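PDB 4CPD: alcohol dehydrogenase from Thermus sp., which probably catalyses the NAD-dependent interconversion of alcohols with aldehydes or ketones, as a zinc-containing medium-chain dehydrogenase. Local coordinates for residues A[148-153]-A[297-302]; A[78-83]-A[142-147]. One frame throughout, in Å; residues are numbered along the deposited sequence.

Contact 1 (A[148-153]-A[297-302]). With ZN (zinc ion), chain E.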
loop_
_atom_site.group_PDB
_atom_site.type_symbol
_atom_site.label_atom_id
_atom_site.label_comp_id
_atom_site.label_asym_id
_atom_site.label_seq_id
_atom_site.Cartn_x
_atom_site.Cartn_y
_atom_site.Cartn_z
ATOM N N ILE A 148 16.562 21.727 -11.518
ATOM C CA ILE A 148 16.602 20.509 -12.332
ATOM C C ILE A 148 16.116 19.267 -11.572
ATOM O O ILE A 148 15.467 18.406 -12.138
ATOM C CB ILE A 148 17.979 20.276 -12.973
ATOM C CG1 ILE A 148 17.950 19.031 -13.856
ATOM C CG2 ILE A 148 19.068 20.137 -11.924
ATOM C CD1 ILE A 148 19.134 18.942 -14.787
ATOM N N PHE A 149 16.354 19.232 -10.281
ATOM C CA PHE A 149 15.996 18.080 -9.447
ATOM C C PHE A 149 14.497 17.824 -9.318
ATOM O O PHE A 149 14.052 16.679 -9.154
ATOM C CB PHE A 149 16.626 18.242 -8.095
ATOM C CG PHE A 149 18.115 18.210 -8.150
ATOM C CD1 PHE A 149 18.850 19.339 -8.421
ATOM C CD2 PHE A 149 18.775 17.023 -8.025
ATOM C CE1 PHE A 149 20.233 19.285 -8.505
ATOM C CE2 PHE A 149 20.161 16.961 -8.093
ATOM C CZ PHE A 149 20.893 18.101 -8.331
ATOM N N ALA A 150 13.712 18.883 -9.476
ATOM C CA ALA A 150 12.263 18.770 -9.449
ATOM C C ALA A 150 11.715 17.828 -10.521
ATOM O O ALA A 150 10.641 17.227 -10.337
ATOM C CB ALA A 150 11.636 20.140 -9.601
ATOM N N GLY A 151 12.437 17.724 -11.635
ATOM C CA GLY A 151 11.973 16.926 -12.746
ATOM C C GLY A 151 12.116 15.431 -12.560
ATOM O O GLY A 151 11.418 14.658 -13.270
ATOM N N ASP A 152 12.984 15.012 -11.620
ATOM C CA ASP A 152 13.239 13.567 -11.461
ATOM C C ASP A 152 13.508 13.176 -10.023
ATOM O O ASP A 152 12.570 12.862 -9.307
ATOM C CB ASP A 152 14.335 13.123 -12.446
ATOM C CG ASP A 152 14.673 11.689 -12.352
ATOM O OD1 ASP A 152 14.145 10.976 -11.476
ATOM O OD2 ASP A 152 15.525 11.270 -13.154
ATOM N N ILE A 153 14.754 13.194 -9.582
ATOM C CA ILE A 153 15.078 12.504 -8.323
ATOM C C ILE A 153 14.485 13.105 -7.013
ATOM O O ILE A 153 14.211 12.373 -6.066
ATOM C CB ILE A 153 16.578 12.292 -8.157
ATOM C CG1 ILE A 153 17.317 13.622 -8.159
ATOM C CG2 ILE A 153 17.128 11.404 -9.265
ATOM C CD1 ILE A 153 18.695 13.469 -7.547
ATOM N N LEU A 297 2.314 14.948 -10.289
ATOM C CA LEU A 297 1.443 15.157 -9.172
ATOM C C LEU A 297 2.102 16.080 -8.135
ATOM O O LEU A 297 1.408 16.821 -7.487
ATOM C CB LEU A 297 1.064 13.810 -8.537
ATOM C CG LEU A 297 -0.128 13.878 -7.548
ATOM C CD1 LEU A 297 -1.381 14.309 -8.258
ATOM C CD2 LEU A 297 -0.355 12.537 -6.859
ATOM N N TYR A 298 3.432 16.018 -8.011
ATOM C CA TYR A 298 4.175 16.674 -6.951
ATOM C C TYR A 298 4.998 17.870 -7.388
ATOM O O TYR A 298 5.401 18.669 -6.571
ATOM C CB TYR A 298 5.114 15.650 -6.322
ATOM C CG TYR A 298 4.367 14.424 -5.844
ATOM C CD1 TYR A 298 3.440 14.525 -4.813
ATOM C CD2 TYR A 298 4.576 13.176 -6.424
ATOM C CE1 TYR A 298 2.745 13.420 -4.375
ATOM C CE2 TYR A 298 3.878 12.068 -5.997
ATOM C CZ TYR A 298 2.968 12.204 -4.980
ATOM O OH TYR A 298 2.277 11.129 -4.532
ATOM N N ILE A 299 5.265 17.998 -8.671
ATOM C CA ILE A 299 6.262 18.957 -9.138
ATOM C C ILE A 299 5.973 20.401 -8.727
ATOM O O ILE A 299 6.885 21.126 -8.436
ATOM C CB ILE A 299 6.444 18.865 -10.665
ATOM C CG1 ILE A 299 7.704 19.594 -11.093
ATOM C CG2 ILE A 299 5.235 19.443 -11.395
ATOM C CD1 ILE A 299 8.100 19.273 -12.510
ATOM N N ASP A 300 4.712 20.813 -8.670
ATOM C CA ASP A 300 4.396 22.211 -8.335
ATOM C C ASP A 300 4.787 22.521 -6.893
ATOM O O ASP A 300 5.369 23.576 -6.626
ATOM C CB ASP A 300 2.927 22.534 -8.615
ATOM C CG ASP A 300 2.591 22.451 -10.114
ATOM O OD1 ASP A 300 3.223 23.172 -10.903
ATOM O OD2 ASP A 300 1.743 21.623 -10.535
ATOM N N ALA A 301 4.512 21.582 -5.986
ATOM C CA ALA A 301 4.861 21.750 -4.584
ATOM C C ALA A 301 6.349 21.712 -4.403
ATOM O O ALA A 301 6.889 22.445 -3.596
ATOM C CB ALA A 301 4.226 20.680 -3.740
ATOM N N VAL A 302 7.020 20.846 -5.148
ATOM C CA VAL A 302 8.473 20.719 -5.008
ATOM C C VAL A 302 9.143 22.030 -5.425
ATOM O O VAL A 302 9.947 22.581 -4.706
ATOM C CB VAL A 302 8.998 19.523 -5.818
ATOM C CG1 VAL A 302 10.513 19.546 -5.913
ATOM C CG2 VAL A 302 8.534 18.233 -5.162
HETATM ZN ZN ZN E . 16.162 9.495 -13.500
HETATM O O HOH W 1 14.324 7.850 -13.275
#
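A150 and I299 bring the two backbones together with their CA atoms 6.0 Å apart, where a turn of helical phi/psi, 148-151, lies beside helix 295-307. No hydrogen bond crosses; the contact is small, buried and made by van der Waals contacts. A150 supplies both touching points on its side. Its methyl CB faces V302, meeting CG1 at 3.9 Å; CG1 stands anti to the backbone N of V302 (chi1 168°), and this carries it towards the turn. One helical turn earlier, I299 reaches across with an extended chain, and its CG1 lies 3.8 Å from A150 O, with CD1 alongside. That carbonyl oxygen is not left to hydrocarbon alone, because it accepts a hydrogen bond from the S155 hydroxyl. V302 also packs on L154, S155 and Y158 of helix 153-163, so this helix covers the contact as well.

Two residues on from A150 the chain turns to the metal. D152 OD2 binds zinc at 1.9 Å, while OD1 stays 3.2 Å from the ion, so the carboxylate binds in a monodentate way. C38, H59 and a water at 2.5 Å bind the same zinc, and NAD touches D152. This Cys-His-Asp zinc beside the nicotinamide cofactor is consistent with the catalytic metal site of zinc-dependent medium-chain dehydrogenases.

Contact 2 (A[78-83]-A[142-147])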
loop_
_atom_site.group_PDB
_atom_site.type_symbol
_atom_site.label_atom_id
_atom_site.label_comp_id
_atom_site.label_asym_id
_atom_site.label_seq_id
_atom_site.Cartn_x
_atom_site.Cartn_y
_atom_site.Cartn_z
ATOM N N GLY A 78 11.463 32.959 -24.355
ATOM C CA GLY A 78 12.467 33.252 -23.303
ATOM C C GLY A 78 12.543 32.305 -22.097
ATOM O O GLY A 78 13.583 32.205 -21.436
ATOM N N ASP A 79 11.432 31.605 -21.852
ATOM C CA ASP A 79 11.081 31.030 -20.567
ATOM C C ASP A 79 11.956 29.878 -20.092
ATOM O O ASP A 79 12.198 28.922 -20.819
ATOM C CB ASP A 79 9.615 30.578 -20.592
ATOM C CG ASP A 79 8.630 31.741 -20.650
ATOM O OD1 ASP A 79 9.051 32.921 -20.560
ATOM O OD2 ASP A 79 7.416 31.454 -20.768
ATOM N N TRP A 80 12.415 30.007 -18.849
ATOM C CA TRP A 80 13.130 28.956 -18.157
ATOM C C TRP A 80 12.140 27.891 -17.713
ATOM O O TRP A 80 11.118 28.198 -17.098
ATOM C CB TRP A 80 13.876 29.506 -16.938
ATOM C CG TRP A 80 15.157 30.159 -17.312
ATOM C CD1 TRP A 80 15.339 31.472 -17.602
ATOM C CD2 TRP A 80 16.434 29.533 -17.472
ATOM N NE1 TRP A 80 16.646 31.702 -17.937
ATOM C CE2 TRP A 80 17.342 30.528 -17.865
ATOM C CE3 TRP A 80 16.895 28.239 -17.325
ATOM C CZ2 TRP A 80 18.688 30.266 -18.108
ATOM C CZ3 TRP A 80 18.235 27.987 -17.558
ATOM C CH2 TRP A 80 19.112 28.997 -17.949
ATOM N N VAL A 81 12.450 26.641 -18.027
ATOM C CA VAL A 81 11.546 25.550 -17.718
ATOM C C VAL A 81 12.265 24.296 -17.237
ATOM O O VAL A 81 13.468 24.088 -17.464
ATOM C CB VAL A 81 10.675 25.140 -18.918
ATOM C CG1 VAL A 81 9.741 26.273 -19.317
ATOM C CG2 VAL A 81 11.552 24.669 -20.085
ATOM N N VAL A 82 11.480 23.478 -16.554
ATOM C CA VAL A 82 11.873 22.167 -16.175
ATOM C C VAL A 82 10.655 21.223 -16.408
ATOM O O VAL A 82 9.503 21.663 -16.566
ATOM C CB VAL A 82 12.345 22.186 -14.742
ATOM C CG1 VAL A 82 11.161 22.235 -13.803
ATOM C CG2 VAL A 82 13.178 20.948 -14.440
ATOM N N GLY A 83 10.899 19.928 -16.490
ATOM C CA GLY A 83 9.803 18.995 -16.769
ATOM C C GLY A 83 10.087 17.646 -16.175
ATOM O O GLY A 83 11.246 17.312 -15.948
ATOM N N LEU A 142 14.773 31.263 -8.774
ATOM C CA LEU A 142 15.221 29.881 -8.572
ATOM C C LEU A 142 16.309 29.523 -9.580
ATOM O O LEU A 142 16.134 29.652 -10.802
ATOM C CB LEU A 142 14.029 28.928 -8.699
ATOM C CG LEU A 142 14.314 27.421 -8.720
ATOM C CD1 LEU A 142 14.738 26.993 -7.353
ATOM C CD2 LEU A 142 13.098 26.613 -9.146
ATOM N N SER A 143 17.440 29.066 -9.073
ATOM C CA SER A 143 18.535 28.708 -9.950
ATOM C C SER A 143 18.252 27.405 -10.724
ATOM O O SER A 143 17.730 26.418 -10.159
ATOM C CB SER A 143 19.810 28.555 -9.147
ATOM O OG SER A 143 19.873 27.306 -8.488
ATOM N N PRO A 144 18.608 27.376 -12.016
ATOM C CA PRO A 144 18.454 26.152 -12.823
ATOM C C PRO A 144 19.110 24.929 -12.203
ATOM O O PRO A 144 18.590 23.833 -12.341
ATOM C CB PRO A 144 19.167 26.487 -14.137
ATOM C CG PRO A 144 19.155 27.983 -14.214
ATOM C CD PRO A 144 19.122 28.508 -12.801
ATOM N N GLU A 145 20.235 25.093 -11.526
ATOM C CA GLU A 145 20.909 23.942 -10.947
ATOM C C GLU A 145 20.146 23.399 -9.762
ATOM O O GLU A 145 20.297 22.248 -9.401
ATOM C CB GLU A 145 22.385 24.228 -10.592
ATOM C CG GLU A 145 22.662 25.261 -9.516
ATOM C CD GLU A 145 22.544 26.721 -9.975
ATOM O OE1 GLU A 145 22.011 27.019 -11.080
ATOM O OE2 GLU A 145 22.962 27.598 -9.191
ATOM N N ARG A 146 19.321 24.230 -9.143
ATOM C CA ARG A 146 18.439 23.752 -8.070
ATOM C C ARG A 146 17.206 23.135 -8.700
ATOM O O ARG A 146 16.803 22.040 -8.319
ATOM C CB ARG A 146 18.020 24.895 -7.138
ATOM C CG ARG A 146 17.637 24.427 -5.745
ATOM C CD ARG A 146 16.684 25.359 -4.995
ATOM N NE ARG A 146 17.161 26.461 -4.115
ATOM C CZ ARG A 146 18.264 26.517 -3.357
ATOM N NH1 ARG A 146 19.173 25.562 -3.317
ATOM N NH2 ARG A 146 18.455 27.591 -2.620
ATOM N N ALA A 147 16.638 23.841 -9.683
ATOM C CA ALA A 147 15.375 23.445 -10.300
ATOM C C ALA A 147 15.425 22.080 -10.946
ATOM O O ALA A 147 14.417 21.352 -10.943
ATOM C CB ALA A 147 14.916 24.469 -11.334
#
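W80 and V82 of strand 80-82 turn the same side towards P144 and A147 of helix 144-147, a short helix packed on a strand of the mixed sheet of the GroES-like fold, where 80-82 pairs with 60-68 and 136-137. V81, between them, points the other way, onto V30 and V65 within the sheet.

The inner end is at V82 and A147, both buried. With chi1 at 77°, V82 sets CG2 anti to its own backbone N, and that methyl comes to 3.7 Å from A147 O. L138 touches both residues and closes this end of the interface.

At the other end W80 and P144 make the closest approach of the contact, yet both are partly exposed, so the solvent side lies here. The six-membered part of the indole meets the pyrrolidine ring obliquely, CZ3 lying 3.5 Å from P144 CG and 3.8 Å from P144 CB. The W80 ring also makes an edge-to-face contact with H33. With an alanine in place of W80, P144 would probably lose its cover on this side and H33 its aromatic partner, opening a gap at the partly exposed end.

P144 starts a helix whose N-cap is S143. The hydroxyl OG accepts from R146 N at 3.2 Å, a bent bond of 138°. The carbonyl oxygen of S143 takes two backbone donors, R146 N at 2.9 Å and A147 N at 2.8 Å.

A147 ends one segment of contact 2 and I148 begins one of contact 1, so a single run of chain carries both, their centres 11 Å apart. They also touch through space: V82 CG2, which packs on the helix end in contact 2, is 4.0 Å from I148 CA. Helix 295-307, a partner in contact 1, also takes L142 of contact 2 on L303 and L306. R136 ties them too, its backbone bonded to V82 and its side chain salt-bridged to D300. Contact 1 includes the zinc ligand D152; contact 2 stands behind it, with the V82 side chain about 8 Å from that of D152 and about 12 Å from the zinc.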